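PDB 6Q2F: glycoside hydrolase family protein from Novosphingobium sp. PP1Y, which acts as an alpha-L-rhamnosidase, probably hydrolysing the glycosidic bond of terminal alpha-L-rhamnose in rhamnosylated compounds. Local coordinates for residues S546-Y551 and P824-S829; F520-G525 and A558-S563; D595-S600 and Y764-A769. All blocks are in the same frame, centred on the assembly; numbering follows the deposited sequence.

Contact 1 of 3, residues S546-Y551 and P824-S829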
# COMPACT_ATOMS: atom_id res chain seq x y z
N SER A 546 -16.44 6.79 26.83
CA SER A 546 -15.71 5.54 26.61
C SER A 546 -15.29 5.41 25.16
O SER A 546 -14.18 4.95 24.87
CB SER A 546 -16.56 4.34 27.05
OG SER A 546 -16.41 4.12 28.44
N ASP A 547 -16.14 5.86 24.23
CA ASP A 547 -15.77 5.83 22.82
C ASP A 547 -14.59 6.75 22.54
O ASP A 547 -13.71 6.42 21.74
CB ASP A 547 -16.96 6.20 21.95
CG ASP A 547 -17.98 5.08 21.84
OD1 ASP A 547 -17.64 3.94 22.20
OD2 ASP A 547 -19.11 5.34 21.38
N ARG A 548 -14.55 7.91 23.21
CA ARG A 548 -13.41 8.80 23.01
C ARG A 548 -12.16 8.26 23.69
O ARG A 548 -11.06 8.37 23.15
CB ARG A 548 -13.72 10.21 23.51
CG ARG A 548 -14.71 10.93 22.62
CD ARG A 548 -15.11 12.25 23.21
NE ARG A 548 -16.10 12.88 22.35
CZ ARG A 548 -16.57 14.11 22.50
NH1 ARG A 548 -16.13 14.89 23.50
NH2 ARG A 548 -17.46 14.57 21.65
N PHE A 549 -12.31 7.63 24.86
CA PHE A 549 -11.14 6.99 25.44
C PHE A 549 -10.59 5.92 24.52
O PHE A 549 -9.37 5.83 24.32
CB PHE A 549 -11.44 6.36 26.79
CG PHE A 549 -10.41 5.34 27.17
CD1 PHE A 549 -9.12 5.74 27.49
CD2 PHE A 549 -10.70 3.99 27.15
CE1 PHE A 549 -8.15 4.81 27.83
CE2 PHE A 549 -9.73 3.05 27.48
CZ PHE A 549 -8.46 3.46 27.81
N LEU A 550 -11.46 5.09 23.95
CA LEU A 550 -10.98 4.03 23.08
C LEU A 550 -10.31 4.61 21.84
O LEU A 550 -9.25 4.13 21.43
CB LEU A 550 -12.14 3.08 22.73
CG LEU A 550 -12.69 2.42 24.00
CD1 LEU A 550 -14.07 1.77 23.80
CD2 LEU A 550 -11.70 1.41 24.58
N TYR A 551 -10.90 5.66 21.26
CA TYR A 551 -10.22 6.41 20.20
C TYR A 551 -8.81 6.83 20.63
O TYR A 551 -7.84 6.65 19.89
CB TYR A 551 -11.03 7.65 19.80
CG TYR A 551 -10.28 8.60 18.87
CD1 TYR A 551 -9.49 9.62 19.38
CD2 TYR A 551 -10.36 8.46 17.49
CE1 TYR A 551 -8.78 10.48 18.54
CE2 TYR A 551 -9.66 9.34 16.64
CZ TYR A 551 -8.87 10.33 17.17
OH TYR A 551 -8.17 11.20 16.35
N PRO A 824 -15.67 21.52 11.66
CA PRO A 824 -15.83 20.20 12.27
C PRO A 824 -16.98 20.20 13.25
O PRO A 824 -17.39 21.25 13.76
CB PRO A 824 -14.49 19.99 12.98
CG PRO A 824 -14.09 21.36 13.36
CD PRO A 824 -14.48 22.22 12.18
N ILE A 825 -17.52 19.01 13.52
CA ILE A 825 -18.71 18.89 14.34
C ILE A 825 -18.41 18.37 15.74
O ILE A 825 -19.25 18.51 16.63
CB ILE A 825 -19.78 17.99 13.68
CG1 ILE A 825 -19.28 16.56 13.57
CG2 ILE A 825 -20.13 18.52 12.29
CD1 ILE A 825 -20.27 15.64 12.90
N ALA A 826 -17.24 17.77 15.96
CA ALA A 826 -16.94 17.23 17.28
C ALA A 826 -15.45 16.95 17.39
O ALA A 826 -14.75 16.82 16.38
CB ALA A 826 -17.72 15.94 17.56
N THR A 827 -14.91 16.86 18.75
CA THR A 827 -13.63 16.20 18.82
C THR A 827 -13.83 14.70 19.05
O THR A 827 -14.79 14.30 19.71
CB THR A 827 -12.75 16.75 19.95
OG1 THR A 827 -11.59 15.92 20.08
CG2 THR A 827 -13.50 16.75 21.30
N PRO A 828 -12.94 13.87 18.50
CA PRO A 828 -12.98 12.43 18.80
C PRO A 828 -12.26 12.03 20.08
O PRO A 828 -12.31 10.85 20.46
CB PRO A 828 -12.27 11.81 17.59
CG PRO A 828 -11.22 12.82 17.28
CD PRO A 828 -11.91 14.18 17.49
N SER A 829 -11.57 12.97 20.73
CA SER A 829 -10.66 12.68 21.83
C SER A 829 -11.20 13.23 23.15
O SER A 829 -12.00 14.17 23.18
CB SER A 829 -9.28 13.28 21.54
OG SER A 829 -8.40 13.15 22.64
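Ser829 OG, whose CB rests 4.1 Å from Tyr551 CE1, is gripped twice: Thr831 N is capped by it, and Asp552 OD1 on helix 543-575 is its second hydrogen-bond partner. A small hydroxyl suits this place, just before helix 831-834, because it can join that helix start to the neighbouring helix. Two residues earlier an ST turn bends the loop, Thr827 OG1 accepting from Ser829 N at 3.0 Å along an almost straight bond (169°). The helix carrying Arg548 and Tyr551 belongs to the segment between two parallel strands of the (beta/alpha)8 barrel, while 824-829 follows strand 818-820 of the separate mixed sheet, and the contact joins the two domains. Pro828 makes the main apolar contact with the helix. Its CB sits over the centre of the Tyr551 ring, 3.6 Å from the centroid, a CH-pi contact in which a rigid ring meets a flat one, and its carbonyl O receives a CA-H...O contact from Arg548 CA at 3.5 Å. Arg548, extended from CG to NE, runs across the loop, and Thr827 O lies 3.0 Å above one face of its guanidinium without a hydrogen bond; the charge pairs instead with Glu544 through NE. At the far end of Arg548, NH1 comes to 3.9 Å from the methyl CG2 of Thr827.

Contact 2 of 3, residues F520-G525 and A558-S563; sequences FQRLRG and ADLLAS
Arg524 and Asp559 supply the charged part of this contact. NH1 and NH2 of Arg524 both bind the single atom Asp559 OD2, at 2.8 and 2.9 Å, in an end-on, two-nitrogen salt bridge. OD2 lies in the guanidinium plane, but the carboxylate is turned 50° from it: NH2 comes nearly along the C-O bond of Asp559, NH1 from the anti side, tilted out of the carboxylate plane. Bends at chi2 (-83°) and chi3 let the long arginine fold over the Phe520 ring, with CG above its centre, and still face the other helix. NH1 is also hydrogen-bonded to Thr556 OG1, one turn before Asp559, which fixes the rotation of the group.

The apolar part lies beside it. Leu523 and Asp559 lie alongside each other, pointing opposite ways, with Leu523 CD1 3.7 Å from Asp559 CB and 4.0 Å from Leu560 CD2, while Leu523 CB lies over one face of the Arg524 guanidinium, toward its rim. A branched leucine can thus touch Asp559 and Leu560 with CD1 while its CB lies against the arginine.

At the more exposed margin the link is through water. One molecule accepts from Arg522 NH2 at 3.2 Å and donates to Ser563 OG at 2.7 Å; the same NH2 is also bonded to Gln519 OE1.

The helix segments 520-524 and 558-563 cross at 96° with axes 11.6 Å apart, a spacing bridged by side chains, not by backbone contact. Both belong to the connection between strands 497-502 and 579-582, an elaborated beta-alpha-beta crossover of a (beta/alpha)8 barrel.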
# COMPACT_ATOMS: atom_id res chain seq x y z
N PHE A 520 0.47 6.51 26.99
CA PHE A 520 -0.84 7.14 26.85
C PHE A 520 -0.87 8.48 27.57
O PHE A 520 -1.34 9.48 27.03
CB PHE A 520 -1.92 6.19 27.38
CG PHE A 520 -3.32 6.70 27.23
CD1 PHE A 520 -3.82 7.68 28.07
CD2 PHE A 520 -4.16 6.16 26.26
CE1 PHE A 520 -5.12 8.13 27.95
CE2 PHE A 520 -5.46 6.60 26.12
CZ PHE A 520 -5.94 7.59 26.98
N GLN A 521 -0.37 8.50 28.82
CA GLN A 521 -0.33 9.75 29.57
C GLN A 521 0.48 10.81 28.83
O GLN A 521 0.06 11.97 28.74
CB GLN A 521 0.26 9.50 30.96
CG GLN A 521 0.51 10.76 31.73
CD GLN A 521 -0.75 11.28 32.36
OE1 GLN A 521 -1.44 10.55 33.06
NE2 GLN A 521 -1.06 12.54 32.11
N ARG A 522 1.64 10.43 28.30
CA ARG A 522 2.50 11.43 27.67
C ARG A 522 1.88 11.94 26.37
O ARG A 522 1.99 13.12 26.04
CB ARG A 522 3.89 10.85 27.42
CG ARG A 522 4.71 11.62 26.33
CD ARG A 522 6.04 10.92 26.03
NE ARG A 522 5.88 9.73 25.18
CZ ARG A 522 5.83 9.75 23.85
NH1 ARG A 522 5.91 10.90 23.19
NH2 ARG A 522 5.68 8.61 23.17
N LEU A 523 1.21 11.05 25.62
CA LEU A 523 0.70 11.44 24.30
C LEU A 523 -0.70 12.02 24.34
O LEU A 523 -1.02 12.87 23.51
CB LEU A 523 0.73 10.25 23.33
CG LEU A 523 2.10 9.75 22.84
CD1 LEU A 523 2.04 8.30 22.31
CD2 LEU A 523 2.61 10.66 21.73
N ARG A 524 -1.56 11.55 25.25
CA ARG A 524 -2.94 12.02 25.30
C ARG A 524 -3.19 13.02 26.43
O ARG A 524 -4.24 13.67 26.44
CB ARG A 524 -3.90 10.84 25.46
CG ARG A 524 -3.65 9.67 24.48
CD ARG A 524 -4.30 9.93 23.13
NE ARG A 524 -3.55 10.87 22.30
CZ ARG A 524 -2.59 10.50 21.46
NH1 ARG A 524 -2.25 9.22 21.37
NH2 ARG A 524 -1.96 11.41 20.71
N GLY A 525 -2.29 13.11 27.40
CA GLY A 525 -2.41 14.10 28.46
C GLY A 525 -3.28 13.72 29.64
O GLY A 525 -3.58 14.60 30.45
N ALA A 558 -1.31 3.75 17.39
CA ALA A 558 -0.86 4.25 16.10
C ALA A 558 0.36 5.14 16.25
O ALA A 558 1.31 5.03 15.47
CB ALA A 558 -1.99 5.00 15.40
N ASP A 559 0.37 6.01 17.28
CA ASP A 559 1.53 6.86 17.52
C ASP A 559 2.78 6.03 17.79
O ASP A 559 3.87 6.34 17.31
CB ASP A 559 1.27 7.79 18.72
CG ASP A 559 0.28 8.93 18.41
OD1 ASP A 559 0.09 9.28 17.21
OD2 ASP A 559 -0.31 9.46 19.38
N LEU A 560 2.63 4.97 18.59
CA LEU A 560 3.81 4.19 18.97
C LEU A 560 4.31 3.35 17.80
O LEU A 560 5.52 3.18 17.64
CB LEU A 560 3.49 3.33 20.20
CG LEU A 560 3.13 4.09 21.50
CD1 LEU A 560 2.70 3.14 22.60
CD2 LEU A 560 4.28 4.96 21.99
N LEU A 561 3.41 2.84 16.97
CA LEU A 561 3.84 2.14 15.75
C LEU A 561 4.80 3.02 14.95
O LEU A 561 5.91 2.60 14.61
CB LEU A 561 2.62 1.78 14.90
CG LEU A 561 2.97 1.03 13.63
CD1 LEU A 561 3.59 -0.34 13.96
CD2 LEU A 561 1.73 0.84 12.73
N ALA A 562 4.40 4.27 14.71
CA ALA A 562 5.22 5.17 13.90
C ALA A 562 6.53 5.52 14.59
O ALA A 562 7.59 5.53 13.96
CB ALA A 562 4.43 6.45 13.58
N SER A 563 6.48 5.82 15.88
CA SER A 563 7.72 6.23 16.54
C SER A 563 8.55 5.04 17.02
O SER A 563 9.77 5.01 16.80
CB SER A 563 7.42 7.17 17.72
OG SER A 563 6.79 6.46 18.77
O HOH W 1 5.15 8.21 20.08

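Contact 3 of 3, residues D595-S600 and Y764-A769; sequences DMAMRS and YINFNA
Met596, present as selenomethionine, reaches across to the end of strand 762-765. Its SE lies 3.8 Å from Tyr764 CB, and a turn at chi3 (62°) brings the methyl CE to 3.3 Å from Tyr764 O. An unbranched, flexible chain suits this buried spot, where it also meets Val632, Leu635 and Leu744. Nearer the backbone, the amide of Asn766 faces the other loop: ND2 is 3.7 Å from Met596 CB and 3.8 Å from Ala597 CB, whose small methyl leaves room for it.

What holds that amide comes next. ND2 donates to Asp594 OD2, which also accepts from Ala597 N, and the carboxylate thereby ties the two segments indirectly. Asn766 is the N-cap of helix 767-773, and its OD1 takes Ala769 N at 3.0 Å, nearly straight (167°). A leucine in place of Asn766 would probably leave Ala769 N without its cap and cost Asp594 OD2 one of its two donors. The cap marks the strand-to-helix step beside the mixed sheet of the alpha/beta domain, whereas 595-600 lies in the loop between barrel strands 579-582 and 604-610.

Further out, the segment 595-600 is braced internally by side chains that bond to its own backbone. Arg599 NE binds Asp595 O at 2.8 Å, meeting it nearly in line with the carbonyl bond, and Ser600 OG donates to Ala597 O at 2.8 Å, an oxygen that Ser600 N shares.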
# COMPACT_ATOMS: atom_id res chain seq x y z
N ASP A 595 -0.64 5.85 7.58
CA ASP A 595 0.33 5.43 6.57
C ASP A 595 1.22 6.56 6.05
O ASP A 595 2.14 6.28 5.28
CB ASP A 595 -0.35 4.68 5.40
CG ASP A 595 -1.60 5.36 4.87
OD1 ASP A 595 -2.01 6.42 5.39
OD2 ASP A 595 -2.18 4.81 3.91
N MSE A 596 0.99 7.81 6.45
CA MSE A 596 2.02 8.83 6.24
C MSE A 596 3.02 8.81 7.38
O MSE A 596 4.22 8.83 7.17
CB MSE A 596 1.41 10.24 6.09
CG MSE A 596 0.70 10.39 4.74
SE MSE A 596 0.18 12.26 4.42
CE MSE A 596 1.90 13.08 4.39
N ALA A 597 2.51 8.76 8.61
CA ALA A 597 3.40 8.77 9.76
C ALA A 597 4.32 7.56 9.73
O ALA A 597 5.52 7.67 10.00
CB ALA A 597 2.57 8.80 11.05
N MSE A 598 3.79 6.42 9.33
CA MSE A 598 4.56 5.17 9.29
C MSE A 598 5.74 5.27 8.32
O MSE A 598 6.71 4.53 8.46
CB MSE A 598 3.64 4.03 8.89
CG MSE A 598 2.67 3.62 9.98
SE MSE A 598 1.17 2.67 9.21
CE MSE A 598 2.16 0.99 8.85
N ARG A 599 5.68 6.20 7.36
CA ARG A 599 6.74 6.32 6.38
C ARG A 599 7.56 7.60 6.53
O ARG A 599 8.53 7.78 5.80
CB ARG A 599 6.16 6.22 4.96
CG ARG A 599 5.65 4.84 4.59
CD ARG A 599 5.04 4.75 3.15
NE ARG A 599 3.69 5.29 3.14
CZ ARG A 599 2.76 4.98 2.25
NH1 ARG A 599 3.01 4.11 1.28
NH2 ARG A 599 1.57 5.54 2.34
N SER A 600 7.22 8.44 7.50
CA SER A 600 7.81 9.77 7.61
C SER A 600 9.28 9.73 8.01
O SER A 600 10.01 10.70 7.78
CB SER A 600 7.00 10.59 8.62
OG SER A 600 7.06 9.97 9.89
N TYR A 764 -1.48 14.97 0.38
CA TYR A 764 -2.15 14.74 1.66
C TYR A 764 -1.26 15.24 2.79
O TYR A 764 -0.03 15.14 2.72
CB TYR A 764 -2.43 13.26 1.87
CG TYR A 764 -3.47 12.69 0.96
CD1 TYR A 764 -4.78 13.15 1.00
CD2 TYR A 764 -3.16 11.67 0.08
CE1 TYR A 764 -5.75 12.61 0.18
CE2 TYR A 764 -4.13 11.12 -0.74
CZ TYR A 764 -5.42 11.60 -0.69
OH TYR A 764 -6.37 11.07 -1.51
N ILE A 765 -1.88 15.78 3.84
CA ILE A 765 -1.20 16.10 5.08
C ILE A 765 -1.96 15.43 6.21
O ILE A 765 -3.19 15.42 6.22
CB ILE A 765 -1.08 17.62 5.35
CG1 ILE A 765 -2.45 18.29 5.36
CG2 ILE A 765 -0.22 18.29 4.32
CD1 ILE A 765 -2.40 19.73 5.92
N ASN A 766 -1.22 14.83 7.14
CA ASN A 766 -1.79 14.22 8.33
C ASN A 766 -1.61 15.15 9.52
O ASN A 766 -1.18 16.30 9.39
CB ASN A 766 -1.15 12.84 8.55
CG ASN A 766 0.33 12.92 8.91
OD1 ASN A 766 0.96 13.96 8.76
ND2 ASN A 766 0.90 11.79 9.36
N PHE A 767 -1.96 14.66 10.71
CA PHE A 767 -1.90 15.51 11.89
C PHE A 767 -0.48 16.00 12.13
O PHE A 767 -0.27 17.19 12.39
CB PHE A 767 -2.45 14.75 13.10
CG PHE A 767 -2.26 15.45 14.43
CD1 PHE A 767 -3.24 16.32 14.92
CD2 PHE A 767 -1.13 15.22 15.20
CE1 PHE A 767 -3.08 16.96 16.16
CE2 PHE A 767 -0.95 15.85 16.45
CZ PHE A 767 -1.93 16.71 16.93
N ASN A 768 0.52 15.12 12.02
CA ASN A 768 1.90 15.53 12.27
C ASN A 768 2.35 16.60 11.28
O ASN A 768 2.97 17.60 11.67
CB ASN A 768 2.88 14.35 12.20
CG ASN A 768 4.33 14.81 12.43
OD1 ASN A 768 5.06 15.12 11.48
ND2 ASN A 768 4.73 14.90 13.69
N ALA A 769 2.09 16.39 10.00
CA ALA A 769 2.45 17.39 9.01
C ALA A 769 1.74 18.71 9.29
O ALA A 769 2.35 19.77 9.27
CB ALA A 769 2.14 16.89 7.60

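How the contacts relate
Contacts 1 and 2 share helix 543-575 and meet where Phe549 CE1 packs at 3.7 Å from Phe520 CZ, both lying well out from the chain's centre. Contact 2 stays within the barrel and relies on an ion pair, leucines and water at a partly exposed margin. Contacts 1 and 3 instead join barrel elements to the mixed-sheet domain, with no direct hydrogen bond between their segments: contact 1 uses a proline against a tyrosine ring, contact 3 a buried methionine and a capping asparagine. Contact 3 is the most central and most fully buried; it touches contact 2 through Ala562 CB and Ala597 CB, 3.9 Å apart, but not contact 1.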